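Local coordinates for DHHA1 domain protein (Clostridium perfringens, PDB 3KEW) that binds a zinc ion and probably, like the related editing domains of alanyl-tRNA synthetases, hydrolyses mischarged tRNA, at residues 126-132 with 219-225; 146-150 with 207-211. All coordinates share one frame; numbering follows the deposited sequence.

Contact 1. Residues 126-132 with 219-225; sequences STVDIVG and NATRIEY
Arg222 and Asp129 meet across the two inner strands of a four-stranded antiparallel sheet, a worked example of how a salt bridge can be laid over a non-hydrogen-bonded pair. The arginine follows its partner almost atom by atom. Its CB lies 3.5 Å from OD1 of Asp129, and its CG stays equally near that oxygen while also brushing the methyl CG2 of Thr127. CD keeps alongside; the bend at chi3 (-66°) then turns the guanidinium back onto the carboxylate. NE reaches Asp129 OD1 at 2.8 Å, and NH2 reaches Asp129 OD2 at 2.6 Å through the syn lone pair. The grip is thus bidentate and side-on, with the two planes 19° apart, so neither group can rotate without giving up a bond.

Backbone bonds at Val128-Ile223 and Ile130-Thr221 run in both directions, and Thr221 N to Ile130 O measures 2.8 Å. Past strand 126-131, Gly132 is held at both backbone polar atoms: its N donates to Asn219 O and its O accepts from Thr221 OG1 at 2.8 Å. The face bearing Val128, Ile223 and Tyr225 packs against helix 88-112, on which Gln97 O hydrogen-bonds the hydroxyl of Tyr225. Here Val128 CG1 lies beside Ile223 CB, and Ile223 CD1 meets Ile130 CG1 at 3.8 Å. With chi1 at 73°, the Tyr225 ring leans over Ser126, whose CB makes a CH-pi contact with one face, 3.9 Å from the centroid. From Ser126 OG a hydrogen bond runs to a water, which in turn donates to Tyr225 O at 3.0 Å.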
ATOM      1  N   SER A 126      -1.254  13.062  -1.912  1.00 42.28           N
ATOM      2  CA  SER A 126      -1.457  12.291  -0.697  1.00 42.87           C
ATOM      3  C   SER A 126      -1.239  13.207   0.489  1.00 44.21           C
ATOM      4  O   SER A 126      -0.465  14.162   0.386  1.00 38.04           O
ATOM      5  CB  SER A 126      -0.474  11.120  -0.610  1.00 47.93           C
ATOM      6  OG  SER A 126      -0.495  10.316  -1.772  1.00 47.69           O
ATOM      7  N   THR A 127      -1.921  12.928   1.600  1.00 42.45           N
ATOM      8  CA  THR A 127      -1.722  13.673   2.840  1.00 36.85           C
ATOM      9  C   THR A 127      -1.394  12.773   4.035  1.00 41.13           C
ATOM     10  O   THR A 127      -1.686  11.569   4.047  1.00 38.44           O
ATOM     11  CB  THR A 127      -2.912  14.609   3.203  1.00 38.90           C
ATOM     12  OG1 THR A 127      -4.117  13.843   3.343  1.00 44.52           O
ATOM     13  CG2 THR A 127      -3.135  15.671   2.139  1.00 42.55           C
ATOM     14  N   VAL A 128      -0.755  13.383   5.020  1.00 40.22           N
ATOM     15  CA  VAL A 128      -0.532  12.801   6.342  1.00 40.09           C
ATOM     16  C   VAL A 128      -0.831  13.920   7.366  1.00 42.54           C
ATOM     17  O   VAL A 128      -0.462  15.083   7.144  1.00 42.45           O
ATOM     18  CB  VAL A 128       0.903  12.177   6.473  1.00 45.99           C
ATOM     19  CG1 VAL A 128       2.048  13.237   6.385  1.00 44.30           C
ATOM     20  CG2 VAL A 128       1.040  11.354   7.753  1.00 36.67           C
ATOM     21  N   ASP A 129      -1.540  13.584   8.447  1.00 43.43           N
ATOM     22  CA  ASP A 129      -1.890  14.544   9.505  1.00 35.44           C
ATOM     23  C   ASP A 129      -1.011  14.303  10.720  1.00 40.47           C
ATOM     24  O   ASP A 129      -0.981  13.198  11.244  1.00 39.33           O
ATOM     25  CB  ASP A 129      -3.353  14.400   9.938  1.00 32.89           C
ATOM     26  CG  ASP A 129      -4.348  14.817   8.856  1.00 44.09           C
ATOM     27  OD1 ASP A 129      -3.938  15.228   7.752  1.00 41.76           O
ATOM     28  OD2 ASP A 129      -5.562  14.727   9.120  1.00 42.92           O
ATOM     29  N   ILE A 130      -0.309  15.340  11.167  1.00 37.76           N
ATOM     30  CA  ILE A 130       0.548  15.241  12.346  1.00 44.17           C
ATOM     31  C   ILE A 130      -0.096  16.057  13.463  1.00 47.45           C
ATOM     32  O   ILE A 130      -0.553  17.166  13.226  1.00 46.28           O
ATOM     33  CB  ILE A 130       1.981  15.764  12.054  1.00 41.82           C
ATOM     34  CG1 ILE A 130       2.553  15.137  10.767  1.00 41.43           C
ATOM     35  CG2 ILE A 130       2.911  15.524  13.233  1.00 38.88           C
ATOM     36  CD1 ILE A 130       2.797  13.626  10.817  1.00 34.37           C
ATOM     37  N   VAL A 131      -0.132  15.503  14.672  1.00 53.68           N
ATOM     38  CA  VAL A 131      -0.776  16.170  15.798  1.00 56.98           C
ATOM     39  C   VAL A 131       0.025  17.401  16.242  1.00 58.57           C
ATOM     40  O   VAL A 131       1.225  17.311  16.517  1.00 57.28           O
ATOM     41  CB  VAL A 131      -0.986  15.217  17.007  1.00 56.76           C
ATOM     42  CG1 VAL A 131      -1.859  15.884  18.051  1.00 58.80           C
ATOM     43  CG2 VAL A 131      -1.609  13.898  16.574  1.00 49.47           C
ATOM     44  N   GLY A 132      -0.655  18.544  16.295  1.00 59.56           N
ATOM     45  CA  GLY A 132      -0.060  19.787  16.767  1.00 60.65           C
ATOM     46  C   GLY A 132       0.350  20.717  15.645  1.00 61.18           C
ATOM     47  O   GLY A 132       0.287  20.360  14.461  1.00 58.45           O
ATOM     48  N   ASN A 219      -6.868  20.076  15.115  1.00 49.99           N
ATOM     49  CA  ASN A 219      -5.728  19.995  16.041  1.00 51.86           C
ATOM     50  C   ASN A 219      -4.446  19.459  15.400  1.00 52.59           C
ATOM     51  O   ASN A 219      -3.475  19.138  16.096  1.00 50.15           O
ATOM     52  CB  ASN A 219      -6.089  19.149  17.262  1.00 55.34           C
ATOM     53  CG  ASN A 219      -7.238  19.734  18.061  1.00 56.96           C
ATOM     54  OD1 ASN A 219      -7.436  20.946  18.088  1.00 58.41           O
ATOM     55  ND2 ASN A 219      -7.995  18.869  18.723  1.00 53.82           N
ATOM     56  N   ALA A 220      -4.441  19.396  14.075  1.00 46.88           N
ATOM     57  CA  ALA A 220      -3.362  18.752  13.339  1.00 49.64           C
ATOM     58  C   ALA A 220      -2.772  19.635  12.231  1.00 47.50           C
ATOM     59  O   ALA A 220      -3.372  20.634  11.833  1.00 48.21           O
ATOM     60  CB  ALA A 220      -3.873  17.411  12.753  1.00 50.49           C
ATOM     61  N   THR A 221      -1.584  19.262  11.749  1.00 50.18           N
ATOM     62  CA  THR A 221      -1.030  19.836  10.523  1.00 46.55           C
ATOM     63  C   THR A 221      -1.196  18.818   9.399  1.00 47.47           C
ATOM     64  O   THR A 221      -0.606  17.740   9.446  1.00 50.11           O
ATOM     65  CB  THR A 221       0.468  20.221  10.674  1.00 50.07           C
ATOM     66  OG1 THR A 221       0.639  21.067  11.820  1.00 52.24           O
ATOM     67  CG2 THR A 221       0.959  20.956   9.437  1.00 45.74           C
ATOM     68  N   ARG A 222      -2.032  19.155   8.420  1.00 43.77           N
ATOM     69  CA  ARG A 222      -2.226  18.331   7.234  1.00 47.72           C
ATOM     70  C   ARG A 222      -1.138  18.626   6.201  1.00 50.35           C
ATOM     71  O   ARG A 222      -1.084  19.722   5.643  1.00 47.89           O
ATOM     72  CB  ARG A 222      -3.610  18.581   6.640  1.00 47.59           C
ATOM     73  CG  ARG A 222      -3.901  17.808   5.356  1.00 48.92           C
ATOM     74  CD  ARG A 222      -5.383  17.550   5.222  1.00 52.55           C
ATOM     75  NE  ARG A 222      -5.855  16.651   6.274  1.00 51.59           N
ATOM     76  CZ  ARG A 222      -7.125  16.307   6.453  1.00 54.05           C
ATOM     77  NH1 ARG A 222      -8.066  16.785   5.652  1.00 40.59           N
ATOM     78  NH2 ARG A 222      -7.457  15.481   7.436  1.00 44.68           N
ATOM     79  N   ILE A 223      -0.291  17.631   5.952  1.00 44.04           N
ATOM     80  CA  ILE A 223       0.886  17.764   5.096  1.00 43.66           C
ATOM     81  C   ILE A 223       0.685  17.058   3.747  1.00 43.48           C
ATOM     82  O   ILE A 223       0.454  15.858   3.725  1.00 43.83           O
ATOM     83  CB  ILE A 223       2.123  17.169   5.823  1.00 37.74           C
ATOM     84  CG1 ILE A 223       2.386  17.932   7.128  1.00 36.30           C
ATOM     85  CG2 ILE A 223       3.349  17.183   4.926  1.00 39.36           C
ATOM     86  CD1 ILE A 223       3.550  17.412   7.913  1.00 44.35           C
ATOM     87  N   GLU A 224       0.747  17.801   2.639  1.00 44.08           N
ATOM     88  CA  GLU A 224       0.717  17.213   1.287  1.00 43.54           C
ATOM     89  C   GLU A 224       2.100  16.751   0.832  1.00 44.61           C
ATOM     90  O   GLU A 224       3.064  17.517   0.898  1.00 43.63           O
ATOM     91  CB  GLU A 224       0.172  18.212   0.255  1.00 47.71           C
ATOM     92  CG  GLU A 224      -1.326  18.250   0.140  1.00 47.28           C
ATOM     93  CD  GLU A 224      -1.828  19.310  -0.826  1.00 51.26           C
ATOM     94  OE1 GLU A 224      -2.737  20.072  -0.431  1.00 55.10           O
ATOM     95  OE2 GLU A 224      -1.320  19.389  -1.970  1.00 48.62           O
ATOM     96  N   TYR A 225       2.201  15.512   0.349  1.00 43.86           N
ATOM     97  CA  TYR A 225       3.490  14.982  -0.115  1.00 45.72           C
ATOM     98  C   TYR A 225       3.393  14.198  -1.424  1.00 43.91           C
ATOM     99  O   TYR A 225       2.317  13.738  -1.819  1.00 44.90           O
ATOM    100  CB  TYR A 225       4.170  14.120   0.975  1.00 45.53           C
ATOM    101  CG  TYR A 225       3.499  12.777   1.157  1.00 52.26           C
ATOM    102  CD1 TYR A 225       2.460  12.617   2.081  1.00 48.85           C
ATOM    103  CD2 TYR A 225       3.880  11.666   0.384  1.00 50.33           C
ATOM    104  CE1 TYR A 225       1.829  11.399   2.230  1.00 47.20           C
ATOM    105  CE2 TYR A 225       3.248  10.439   0.528  1.00 44.48           C
ATOM    106  CZ  TYR A 225       2.229  10.318   1.453  1.00 46.17           C
ATOM    107  OH  TYR A 225       1.598   9.119   1.595  1.00 48.74           O
TER
HETATM  108  O   HOH W   1       1.290  11.379  -3.405  1.00 47.18           O

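Contact 2. Residues 146-150 with 207-211; sequences ANRLI and QVIKI
ND2 of Asn147 is held by two backbone carbonyls: it hydrogen-bonds Ile209 O across the contact at 2.7 Å, and Glu143 O one turn back on its own helix. The same amide accepts with its other end, for Ile209 N reaches Asn147 OD1 at 3.0 Å. A side-chain amide that donates and accepts to one residue in this way takes the place a neighbouring strand would fill, and the example illustrates how a helix can close the edge of a sheet. Both bonds are fairly straight (164° at the donated hydrogen, 170° at the accepted one). Ile209 O lies close to the amide plane, whereas Ile209 N approaches OD1 tilted from that plane. The second grip, on Glu143 O, should help fix which way round the amide sits.

Apolar groups fill in around this pair. At Ile209, CG1 is anti to the backbone N (chi1 -173°), which leaves CG2 to face the helix; this methyl touches Ala146 CB at 3.7 Å, and also lies against Asn147 ND2 and Ile150 CD1. The other branch of Ile150, CG2, rests 3.6 Å from Gln207 O, while Val208 CG2 comes close to Asn147 OD1.

Two residues on, the backbone is again met from helix 136-152, this time by two side chains: Glu143 OE1 accepts from Ile211 N, and Arg140 NH1 donates to Ile211 O. Residues 146-150 of that helix run nearly antiparallel to residues 209-211, at the start of strand 209-217, the outer strand of the sheet within this chain. That strand is paired on its other edge with strand 220-227, and helix 88-112 meets Ala146, Ile150 and Ile209 through Leu103 and Leu104.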
ATOM      1  N   ALA A 146      13.771  11.958   5.967  1.00 46.32           N
ATOM      2  CA  ALA A 146      13.095  10.928   5.170  1.00 47.22           C
ATOM      3  C   ALA A 146      13.936  10.569   3.946  1.00 45.15           C
ATOM      4  O   ALA A 146      14.216   9.393   3.698  1.00 44.57           O
ATOM      5  CB  ALA A 146      11.705  11.387   4.766  1.00 42.40           C
ATOM      6  N   ASN A 147      14.368  11.597   3.218  1.00 49.50           N
ATOM      7  CA  ASN A 147      15.229  11.433   2.050  1.00 48.00           C
ATOM      8  C   ASN A 147      16.591  10.854   2.395  1.00 46.43           C
ATOM      9  O   ASN A 147      17.149  10.094   1.614  1.00 50.61           O
ATOM     10  CB  ASN A 147      15.380  12.755   1.318  1.00 48.10           C
ATOM     11  CG  ASN A 147      14.200  13.050   0.430  1.00 49.14           C
ATOM     12  OD1 ASN A 147      13.949  12.331  -0.533  1.00 40.29           O
ATOM     13  ND2 ASN A 147      13.461  14.107   0.752  1.00 49.19           N
ATOM     14  N   ARG A 148      17.105  11.196   3.573  1.00 45.42           N
ATOM     15  CA  ARG A 148      18.331  10.594   4.079  1.00 48.28           C
ATOM     16  C   ARG A 148      18.189   9.086   4.303  1.00 49.04           C
ATOM     17  O   ARG A 148      19.097   8.322   3.967  1.00 51.95           O
ATOM     18  CB  ARG A 148      18.793  11.277   5.370  1.00 47.66           C
ATOM     19  CG  ARG A 148      20.177  10.803   5.822  1.00 51.75           C
ATOM     20  CD  ARG A 148      20.555  11.329   7.176  1.00 55.82           C
ATOM     21  NE  ARG A 148      19.797  10.697   8.257  1.00 55.82           N
ATOM     22  CZ  ARG A 148      20.124   9.552   8.848  1.00 51.66           C
ATOM     23  NH1 ARG A 148      21.194   8.868   8.466  1.00 57.37           N
ATOM     24  NH2 ARG A 148      19.367   9.081   9.828  1.00 58.82           N
ATOM     25  N   LEU A 149      17.054   8.659   4.862  1.00 45.67           N
ATOM     26  CA  LEU A 149      16.815   7.233   5.087  1.00 46.90           C
ATOM     27  C   LEU A 149      16.471   6.470   3.801  1.00 41.56           C
ATOM     28  O   LEU A 149      16.711   5.262   3.728  1.00 43.32           O
ATOM     29  CB  LEU A 149      15.767   6.990   6.189  1.00 49.15           C
ATOM     30  CG  LEU A 149      16.143   7.402   7.617  1.00 50.57           C
ATOM     31  CD1 LEU A 149      14.974   7.163   8.577  1.00 43.31           C
ATOM     32  CD2 LEU A 149      17.417   6.689   8.102  1.00 46.53           C
ATOM     33  N   ILE A 150      15.930   7.166   2.793  1.00 42.06           N
ATOM     34  CA  ILE A 150      15.789   6.591   1.452  1.00 39.94           C
ATOM     35  C   ILE A 150      17.170   6.175   0.929  1.00 46.47           C
ATOM     36  O   ILE A 150      17.382   5.027   0.504  1.00 46.68           O
ATOM     37  CB  ILE A 150      15.123   7.570   0.442  1.00 45.89           C
ATOM     38  CG1 ILE A 150      13.629   7.743   0.749  1.00 47.46           C
ATOM     39  CG2 ILE A 150      15.307   7.068  -1.002  1.00 46.68           C
ATOM     40  CD1 ILE A 150      12.887   8.750  -0.151  1.00 37.76           C
ATOM     41  N   GLN A 207      12.737   6.357  -4.189  1.00 48.58           N
ATOM     42  CA  GLN A 207      13.516   7.298  -5.039  1.00 51.34           C
ATOM     43  C   GLN A 207      13.786   8.619  -4.324  1.00 51.21           C
ATOM     44  O   GLN A 207      14.934   8.943  -3.996  1.00 55.25           O
ATOM     45  CB  GLN A 207      12.865   7.573  -6.417  1.00 45.76           C
ATOM     46  CG  GLN A 207      12.497   6.346  -7.271  1.00 58.49           C
ATOM     47  CD  GLN A 207      11.579   6.714  -8.454  1.00 60.44           C
ATOM     48  OE1 GLN A 207      11.709   7.785  -9.048  1.00 76.13           O
ATOM     49  NE2 GLN A 207      10.652   5.829  -8.784  1.00 60.38           N
ATOM     50  N   VAL A 208      12.709   9.364  -4.089  1.00 49.80           N
ATOM     51  CA  VAL A 208      12.741  10.689  -3.478  1.00 48.80           C
ATOM     52  C   VAL A 208      11.355  10.997  -2.879  1.00 47.50           C
ATOM     53  O   VAL A 208      10.332  10.492  -3.352  1.00 49.15           O
ATOM     54  CB  VAL A 208      13.207  11.766  -4.523  1.00 47.68           C
ATOM     55  CG1 VAL A 208      12.183  11.941  -5.640  1.00 46.61           C
ATOM     56  CG2 VAL A 208      13.567  13.095  -3.864  1.00 45.07           C
ATOM     57  N   ILE A 209      11.332  11.795  -1.820  1.00 45.34           N
ATOM     58  CA  ILE A 209      10.088  12.266  -1.225  1.00 46.35           C
ATOM     59  C   ILE A 209      10.108  13.799  -1.044  1.00 47.91           C
ATOM     60  O   ILE A 209      11.076  14.380  -0.529  1.00 44.94           O
ATOM     61  CB  ILE A 209       9.760  11.495   0.098  1.00 46.71           C
ATOM     62  CG1 ILE A 209       8.381  11.857   0.637  1.00 46.07           C
ATOM     63  CG2 ILE A 209      10.820  11.720   1.155  1.00 46.75           C
ATOM     64  CD1 ILE A 209       7.759  10.713   1.402  1.00 54.67           C
ATOM     65  N   LYS A 210       9.046  14.444  -1.509  1.00 44.90           N
ATOM     66  CA  LYS A 210       8.926  15.884  -1.406  1.00 43.72           C
ATOM     67  C   LYS A 210       7.640  16.283  -0.697  1.00 45.86           C
ATOM     68  O   LYS A 210       6.553  15.829  -1.067  1.00 44.19           O
ATOM     69  CB  LYS A 210       8.959  16.516  -2.802  1.00 49.18           C
ATOM     70  CG  LYS A 210      10.345  16.541  -3.435  1.00 55.37           C
ATOM     71  CD  LYS A 210      10.300  17.191  -4.806  1.00 66.20           C
ATOM     72  CE  LYS A 210      11.686  17.303  -5.424  1.00 67.00           C
ATOM     73  NZ  LYS A 210      12.122  16.027  -6.037  1.00 69.99           N
ATOM     74  N   ILE A 211       7.773  17.136   0.316  1.00 39.68           N
ATOM     75  CA  ILE A 211       6.626  17.796   0.925  1.00 40.19           C
ATOM     76  C   ILE A 211       6.271  19.038   0.098  1.00 44.54           C
ATOM     77  O   ILE A 211       7.107  19.915  -0.129  1.00 46.45           O
ATOM     78  CB  ILE A 211       6.883  18.113   2.416  1.00 45.41           C
ATOM     79  CG1 ILE A 211       6.891  16.806   3.214  1.00 38.38           C
ATOM     80  CG2 ILE A 211       5.848  19.123   2.965  1.00 39.40           C
ATOM     81  CD1 ILE A 211       7.291  16.941   4.685  1.00 43.65           C
TER

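The two contacts lie about 17 Å apart, centre to centre, and share one four-stranded antiparallel sheet. Contact 1 joins its inner strands; contact 2 brings helix 136-152 to the outer strand 209-217. Along the chain the order is 126-132, 146-150, 207-211, 219-225, so both segments of contact 2 come between the two strands that contact 1 joins. They meet where neighbouring strands 209-217 and 220-227 pack, as Ile223 CG2 touches Ile211 CG2. Both contacts pack on helix 88-112, which supplies His98 and His102 to the zinc site completed by Cys195, without supplying a ligand themselves; the side chain of Tyr225 is about 9 Å from the metal.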